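Local coordinates for probable outer membrane protein (Pseudomonas aeruginosa, PDB 3DWO) that probably carries long-chain fatty acids and other hydrophobic compounds across the outer membrane, as a beta-barrel channel of the FadL family, at residues P105-D108 with R109-F112; T318-H322 with G323-V327; V414-D417 with R418-G421. One frame throughout, in Å; residues are numbered along the deposited sequence.

Interaction 1 of 3, residues P105-D108 with R109-F112; sequences PIND and RFAF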
# COMPACT_ATOMS: atom_id res chain seq x y z
N PRO A 105 -8.55 -6.55 -29.29
CA PRO A 105 -9.73 -7.37 -29.58
C PRO A 105 -9.35 -8.51 -30.54
O PRO A 105 -8.66 -8.28 -31.54
CB PRO A 105 -10.71 -6.37 -30.19
CG PRO A 105 -9.82 -5.33 -30.80
CD PRO A 105 -8.74 -5.17 -29.76
N ILE A 106 -9.77 -9.73 -30.21
CA ILE A 106 -9.45 -10.90 -31.01
C ILE A 106 -10.54 -11.18 -32.04
O ILE A 106 -10.29 -11.12 -33.25
CB ILE A 106 -9.30 -12.15 -30.12
CG1 ILE A 106 -8.29 -11.88 -29.01
CG2 ILE A 106 -8.84 -13.34 -30.96
CD1 ILE A 106 -8.18 -13.00 -28.00
N ASN A 107 -11.73 -11.50 -31.55
CA ASN A 107 -12.89 -11.79 -32.39
C ASN A 107 -13.98 -10.81 -32.01
O ASN A 107 -13.77 -9.92 -31.19
CB ASN A 107 -13.40 -13.21 -32.14
CG ASN A 107 -12.42 -14.26 -32.59
OD1 ASN A 107 -11.99 -14.27 -33.75
ND2 ASN A 107 -12.06 -15.16 -31.68
N ASP A 108 -15.16 -10.98 -32.59
CA ASP A 108 -16.26 -10.09 -32.26
C ASP A 108 -16.86 -10.58 -30.95
O ASP A 108 -17.93 -10.15 -30.53
CB ASP A 108 -17.33 -10.10 -33.35
CG ASP A 108 -18.36 -8.99 -33.17
OD1 ASP A 108 -17.98 -7.80 -33.31
OD2 ASP A 108 -19.53 -9.30 -32.88
N ARG A 109 -16.14 -11.48 -30.30
CA ARG A 109 -16.59 -12.05 -29.03
C ARG A 109 -15.47 -12.07 -28.00
O ARG A 109 -15.73 -12.13 -26.80
CB ARG A 109 -17.10 -13.47 -29.27
CG ARG A 109 -18.13 -13.58 -30.37
CD ARG A 109 -19.54 -13.33 -29.86
NE ARG A 109 -20.02 -14.46 -29.08
CZ ARG A 109 -21.25 -14.57 -28.59
NH1 ARG A 109 -22.14 -13.61 -28.80
NH2 ARG A 109 -21.59 -15.65 -27.89
N PHE A 110 -14.23 -12.00 -28.47
CA PHE A 110 -13.07 -12.06 -27.59
C PHE A 110 -12.09 -10.90 -27.71
O PHE A 110 -11.84 -10.38 -28.80
CB PHE A 110 -12.31 -13.36 -27.84
CG PHE A 110 -12.99 -14.58 -27.30
CD1 PHE A 110 -12.92 -14.89 -25.94
CD2 PHE A 110 -13.66 -15.45 -28.15
CE1 PHE A 110 -13.51 -16.05 -25.44
CE2 PHE A 110 -14.26 -16.61 -27.66
CZ PHE A 110 -14.18 -16.91 -26.30
N ALA A 111 -11.52 -10.52 -26.56
CA ALA A 111 -10.54 -9.45 -26.48
C ALA A 111 -9.45 -9.91 -25.52
O ALA A 111 -9.71 -10.68 -24.60
CB ALA A 111 -11.18 -8.17 -25.97
N PHE A 112 -8.23 -9.44 -25.74
CA PHE A 112 -7.09 -9.81 -24.92
C PHE A 112 -6.53 -8.59 -24.20
O PHE A 112 -6.42 -7.52 -24.79
CB PHE A 112 -6.01 -10.43 -25.80
CG PHE A 112 -4.80 -10.89 -25.04
CD1 PHE A 112 -4.90 -11.90 -24.09
CD2 PHE A 112 -3.55 -10.34 -25.31
CE1 PHE A 112 -3.77 -12.37 -23.41
CE2 PHE A 112 -2.41 -10.79 -24.64
CZ PHE A 112 -2.52 -11.81 -23.69

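Interaction 2 of 3, residues T318-H322 with G323-V327; sequences TLKSH and GNTIV. With C8E ((hydroxyethyloxy)tri(ethyloxy)octane), chain D; C8E ((hydroxyethyloxy)tri(ethyloxy)octane), chain C; SO4 (sulfate ion), chain B.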
# COMPACT_ATOMS: atom_id res chain seq x y z
N THR A 318 3.64 -11.46 11.09
CA THR A 318 4.45 -12.38 11.86
C THR A 318 5.78 -12.72 11.22
O THR A 318 5.83 -13.28 10.12
CB THR A 318 3.69 -13.68 12.11
OG1 THR A 318 2.41 -13.37 12.68
CG2 THR A 318 4.46 -14.57 13.08
N LEU A 319 6.85 -12.38 11.91
CA LEU A 319 8.18 -12.69 11.41
C LEU A 319 8.49 -14.10 11.87
O LEU A 319 8.35 -14.42 13.05
CB LEU A 319 9.23 -11.74 11.97
CG LEU A 319 10.67 -12.21 11.70
CD1 LEU A 319 10.91 -12.26 10.19
CD2 LEU A 319 11.66 -11.29 12.39
N LYS A 320 8.87 -14.95 10.93
CA LYS A 320 9.22 -16.32 11.25
C LYS A 320 10.63 -16.59 10.75
O LYS A 320 11.12 -15.91 9.84
CB LYS A 320 8.23 -17.29 10.60
CG LYS A 320 6.82 -17.24 11.18
CD LYS A 320 5.94 -18.34 10.60
CE LYS A 320 4.54 -18.29 11.17
NZ LYS A 320 3.64 -19.33 10.57
N SER A 321 11.28 -17.56 11.37
CA SER A 321 12.62 -17.96 11.00
C SER A 321 12.66 -19.47 11.16
O SER A 321 12.43 -19.99 12.25
CB SER A 321 13.64 -17.30 11.93
OG SER A 321 14.96 -17.62 11.54
N HIS A 322 12.92 -20.18 10.06
CA HIS A 322 12.97 -21.64 10.08
C HIS A 322 11.63 -22.21 10.55
O HIS A 322 11.58 -23.14 11.35
CB HIS A 322 14.09 -22.13 10.99
CG HIS A 322 15.44 -21.62 10.62
ND1 HIS A 322 16.19 -20.80 11.44
CD2 HIS A 322 16.17 -21.78 9.48
CE1 HIS A 322 17.32 -20.48 10.83
NE2 HIS A 322 17.33 -21.06 9.64
N GLY A 323 10.54 -21.61 10.05
CA GLY A 323 9.21 -22.06 10.42
C GLY A 323 8.73 -21.64 11.79
O GLY A 323 7.55 -21.80 12.10
N ASN A 324 9.62 -21.10 12.62
CA ASN A 324 9.25 -20.67 13.96
C ASN A 324 9.09 -19.17 14.08
O ASN A 324 9.84 -18.39 13.47
CB ASN A 324 10.29 -21.17 14.98
CG ASN A 324 10.07 -22.62 15.38
OD1 ASN A 324 9.30 -23.35 14.74
ND2 ASN A 324 10.75 -23.05 16.44
N THR A 325 8.12 -18.76 14.90
CA THR A 325 7.85 -17.34 15.11
C THR A 325 8.92 -16.63 15.92
O THR A 325 9.34 -17.10 16.97
CB THR A 325 6.48 -17.15 15.80
OG1 THR A 325 5.43 -17.48 14.88
CG2 THR A 325 6.30 -15.70 16.27
N ILE A 326 9.37 -15.49 15.40
CA ILE A 326 10.35 -14.68 16.12
C ILE A 326 9.49 -13.70 16.91
O ILE A 326 9.65 -13.56 18.13
CB ILE A 326 11.28 -13.92 15.15
CG1 ILE A 326 12.21 -14.91 14.45
CG2 ILE A 326 12.08 -12.88 15.91
CD1 ILE A 326 13.07 -15.71 15.39
N VAL A 327 8.57 -13.04 16.22
CA VAL A 327 7.64 -12.11 16.85
C VAL A 327 6.41 -11.97 15.97
O VAL A 327 6.50 -11.95 14.74
CB VAL A 327 8.27 -10.70 17.09
CG1 VAL A 327 8.61 -10.03 15.77
CG2 VAL A 327 7.29 -9.83 17.88
C1 C8E D . -0.81 0.07 10.74
C2 C8E D . 0.52 -0.47 10.45
C3 C8E D . 0.55 -1.70 9.67
C4 C8E D . 1.94 -2.01 9.41
C5 C8E D . 2.02 -2.92 8.24
C6 C8E D . 3.36 -2.89 7.67
C7 C8E D . 3.36 -4.16 6.97
C8 C8E D . 4.06 -4.00 5.68
O9 C8E D . 5.10 -4.82 5.16
C10 C8E D . 6.30 -4.93 5.89
C11 C8E D . 7.17 -5.86 5.09
O12 C8E D . 7.07 -7.21 5.59
C13 C8E D . 8.27 -7.75 6.21
C14 C8E D . 8.72 -7.55 7.69
O15 C8E D . 9.12 -8.50 8.72
C16 C8E D . 8.00 -8.95 9.51
C17 C8E D . 7.71 -8.10 10.77
O18 C8E D . 8.66 -7.17 11.34
C19 C8E D . 9.53 -7.77 12.34
C20 C8E D . 9.65 -7.22 13.81
O21 C8E D . 10.70 -6.29 14.12
C1 C8E C . 12.10 -9.44 17.40
C2 C8E C . 12.04 -10.07 18.71
C3 C8E C . 13.18 -9.78 19.56
C4 C8E C . 13.05 -10.59 20.76
C5 C8E C . 14.07 -10.15 21.74
C6 C8E C . 13.89 -10.85 22.98
C7 C8E C . 15.12 -10.47 23.67
C8 C8E C . 15.14 -11.17 24.96
O9 C8E C . 16.09 -11.07 26.00
C10 C8E C . 17.44 -11.40 25.75
C11 C8E C . 18.13 -11.21 27.06
O12 C8E C . 19.09 -10.15 27.02
C13 C8E C . 19.61 -9.78 28.32
C14 C8E C . 20.71 -8.71 28.61
O15 C8E C . 21.35 -7.70 27.77
C16 C8E C . 22.53 -8.23 27.15
C17 C8E C . 23.83 -8.06 27.95
O18 C8E C . 24.95 -8.97 27.84
C19 C8E C . 24.87 -10.06 28.80
C20 C8E C . 25.69 -11.40 28.67
O21 C8E C . 25.22 -12.55 29.39
S SO4 B . 2.72 -19.39 7.15
O1 SO4 B . 2.27 -20.65 7.76
O2 SO4 B . 1.95 -18.27 7.72
O3 SO4 B . 2.49 -19.47 5.69
O4 SO4 B . 4.16 -19.19 7.41

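Interaction 3 of 3, residues V414-D417 with R418-G421; sequences VNQD and RLGG. With C8E ((hydroxyethyloxy)tri(ethyloxy)octane), chain C.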
# COMPACT_ATOMS: atom_id res chain seq x y z
N VAL A 414 1.30 0.20 21.74
CA VAL A 414 1.90 -0.42 22.90
C VAL A 414 2.70 -1.62 22.37
O VAL A 414 2.18 -2.39 21.57
CB VAL A 414 0.82 -0.91 23.90
CG1 VAL A 414 1.45 -1.73 25.01
CG2 VAL A 414 0.09 0.29 24.50
N ASN A 415 3.95 -1.76 22.79
CA ASN A 415 4.78 -2.88 22.35
C ASN A 415 4.62 -4.07 23.30
O ASN A 415 4.60 -3.89 24.52
CB ASN A 415 6.26 -2.50 22.29
CG ASN A 415 6.72 -2.11 20.89
OD1 ASN A 415 6.10 -2.50 19.90
ND2 ASN A 415 7.83 -1.37 20.81
N GLN A 416 4.52 -5.27 22.75
CA GLN A 416 4.40 -6.47 23.56
C GLN A 416 5.70 -6.66 24.35
O GLN A 416 6.70 -5.98 24.10
CB GLN A 416 4.15 -7.68 22.66
CG GLN A 416 5.19 -7.84 21.55
CD GLN A 416 4.89 -9.01 20.66
OE1 GLN A 416 5.12 -10.17 21.03
NE2 GLN A 416 4.35 -8.73 19.48
N ASP A 417 5.70 -7.60 25.30
CA ASP A 417 6.87 -7.85 26.14
C ASP A 417 8.21 -8.01 25.40
O ASP A 417 9.16 -7.29 25.68
CB ASP A 417 6.65 -9.09 27.01
CG ASP A 417 5.50 -8.92 28.00
OD1 ASP A 417 5.20 -7.78 28.39
OD2 ASP A 417 4.90 -9.95 28.40
N ARG A 418 8.29 -8.96 24.46
CA ARG A 418 9.55 -9.18 23.76
C ARG A 418 10.04 -8.01 22.90
O ARG A 418 11.19 -8.00 22.45
CB ARG A 418 9.50 -10.47 22.93
CG ARG A 418 8.60 -10.47 21.71
CD ARG A 418 8.69 -11.83 21.01
NE ARG A 418 8.18 -12.91 21.85
CZ ARG A 418 8.28 -14.21 21.56
NH1 ARG A 418 8.88 -14.60 20.44
NH2 ARG A 418 7.80 -15.11 22.39
N LEU A 419 9.18 -7.01 22.69
CA LEU A 419 9.58 -5.84 21.91
C LEU A 419 9.93 -4.63 22.79
O LEU A 419 10.06 -3.51 22.30
CB LEU A 419 8.48 -5.45 20.92
CG LEU A 419 8.32 -6.40 19.72
CD1 LEU A 419 7.26 -5.84 18.79
CD2 LEU A 419 9.66 -6.55 18.98
N GLY A 420 10.07 -4.87 24.09
CA GLY A 420 10.44 -3.79 24.99
C GLY A 420 9.37 -3.18 25.90
O GLY A 420 9.71 -2.42 26.80
N GLY A 421 8.10 -3.47 25.64
CA GLY A 421 7.03 -2.95 26.48
C GLY A 421 6.78 -1.44 26.47
O GLY A 421 6.09 -0.93 27.36
C1 C8E C . 12.10 -9.44 17.40
C2 C8E C . 12.04 -10.07 18.71
C3 C8E C . 13.18 -9.78 19.56
C4 C8E C . 13.05 -10.59 20.76
C5 C8E C . 14.07 -10.15 21.74
C6 C8E C . 13.89 -10.85 22.98
C7 C8E C . 15.12 -10.47 23.67
C8 C8E C . 15.14 -11.17 24.96
O9 C8E C . 16.09 -11.07 26.00
C10 C8E C . 17.44 -11.40 25.75
C11 C8E C . 18.13 -11.21 27.06
O12 C8E C . 19.09 -10.15 27.02
C13 C8E C . 19.61 -9.78 28.32
C14 C8E C . 20.71 -8.71 28.61
O15 C8E C . 21.35 -7.70 27.77
C16 C8E C . 22.53 -8.23 27.15
C17 C8E C . 23.83 -8.06 27.95
O18 C8E C . 24.95 -8.97 27.84
C19 C8E C . 24.87 -10.06 28.80
C20 C8E C . 25.69 -11.40 28.67
O21 C8E C . 25.22 -12.55 29.39
O HOH W 1 9.40 -1.02 23.35
O HOH W 2 6.23 -11.04 23.58

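Interaction 1 of 3, residues P105-D108 with R109-F112
Pro105 and Ala111 form the last antiparallel pair before a short turn, a non-hydrogen-bonded pair with Pro105 CA 3.8 Å from Ala111 CA. Because a residue in such a pair donates nothing to its partner, proline's missing N-H costs this pair nothing, and the small methyl of Ala111 suits so close a backbone approach. Beyond the pair, the carbonyl of Phe110 gathers the turn: Ile106 N reaches Phe110 O at 2.6 Å and Asn107 N reaches the same oxygen at 3.0 Å. Both donors come from one face of the carbonyl plane, tilted 31° and 23° from it. A weak return bond runs from Phe110 N to Asn107 O at 3.5 Å. Ile106 CB rests on Phe110 CB at 4.0 Å, and with CG1 placed beside its own backbone N (chi1 -53°), its CD1 reaches Phe112 CB at 4.0 Å, the two side chains crossing at a slant. Asn107 runs alongside Phe110, pointing the same way, its ND2 3.9 Å from ring atom CD2 and its amide steeply inclined to the ring. The turn joins strand 93-105 to strand 110-125, probably on the periplasmic side. Strand 138-153 continues the sheet beyond it, where Phe152 meets the Phe110 ring, Leu150 touches Ile106 and Phe112, and the backbones of Ser151 and Ala111 are hydrogen-bonded.

Interaction 2 of 3, residues T318-H322 with G323-V327
Leu319 faces two residues at once, Ile326 and Val327, and this classic beta bulge distorts a beta hairpin closed by a type I' turn from Ser321 to Asn324. Leu319 O receives an almost straight bond from Ile326 N at 2.8 Å and a weak one from Val327 N, while Leu319 N donates to Val327 O at 2.9 Å. The extra residue brings Ile326 beside Leu319, both side chains pointing the same way, with Leu319 CD2 3.8 Å from Ile326 CB; branched aliphatic chains fill this buried side well. Nearer the turn, Ser321 N donates to Asn324 O at 2.7 Å, and Asn324 N answers to Ser321 O from above the carbonyl plane. His322 and Gly323 take the two corner positions with positive phi, a conformation glycine adopts most easily. Beside the Lys320-Thr325 pair, the side chains of Thr318 and Thr325 cross at about a right angle, with Thr318 CG2 3.6 Å from Thr325 OG1, while Thr318 OG1 bonds to Ser328. Strand 275-281 lies alongside the hairpin: the backbones of Ser279 and Lys320 are hydrogen-bonded, and Ser277 O receives the hydroxyl of Ser321. Two detergent molecules meet the apolar side, where Val327 CG1 is 3.6 Å from C20 of C8E chain D and 3.9 Å from C1 of C8E chain C. Lys320, extended beyond CG, reaches a sulfate, probably from the crystallisation liquor, that Arg281 also holds; the bond from Lys320 NZ to sulfate O4 is weak, at 3.2 Å.

Interaction 3 of 3, residues V414-D417 with R418-G421
Leu419 crosses Asn415 at about a right angle in the tightly packed part of this turn, its CB 3.8 Å from Asn415 CG, and its CG lies 3.9 Å from Gln416 CG. The backbone wraps tightly here. Leu419 N and Gly421 N both donate to Gln416 O, from opposite faces of its carbonyl plane, while Gly420 N donates to Asp417 O at 3.0 Å. With Gly420 at a positive phi of 105°, this is the pattern of a Schellman motif following the 3-10 residues Asp417 and Arg418, and glycine, lacking a side chain, avoids jamming against the preceding carbonyl. Two looser spots are bridged by water. One molecule joins Asn415 ND2 and Leu419 O; the same ND2 also bonds to Asp134 O. Gln416 and Arg418 lie side by side, pointing the same way, with Gln416 OE1 3.6 Å from Arg418 CG and their flat groups 52° apart; a second water also joins Gln416 OE1 to Arg418 N and NE. Asp417 is exposed, its CB leading away from residues 418-421. The loop connects strand 395-411 to strand 423-441 and leans on strand 324-330, where Gln416 NE2 bonds to Ser328 O and Arg418 NH1 to Ile326 O.

Interactions 1, 2 and 3 follow one another along the chain without interleaving. Interaction 1 lies far from the others, its centre about 47 Å from that of interaction 2 and about 57 Å from that of interaction 3, which sits on the opposite side of the chain's centre. It closes a turn between neighbouring strands of the barrel. Interactions 2 and 3, by contrast, are about 16 Å apart between centres and touch: Val327 CG2 of the hairpin packs on Gln416, Arg418 and Leu419 of the loop. Both also meet the same detergent molecule, consistent with an apolar surface at this end of a channel that handles hydrophobic compounds.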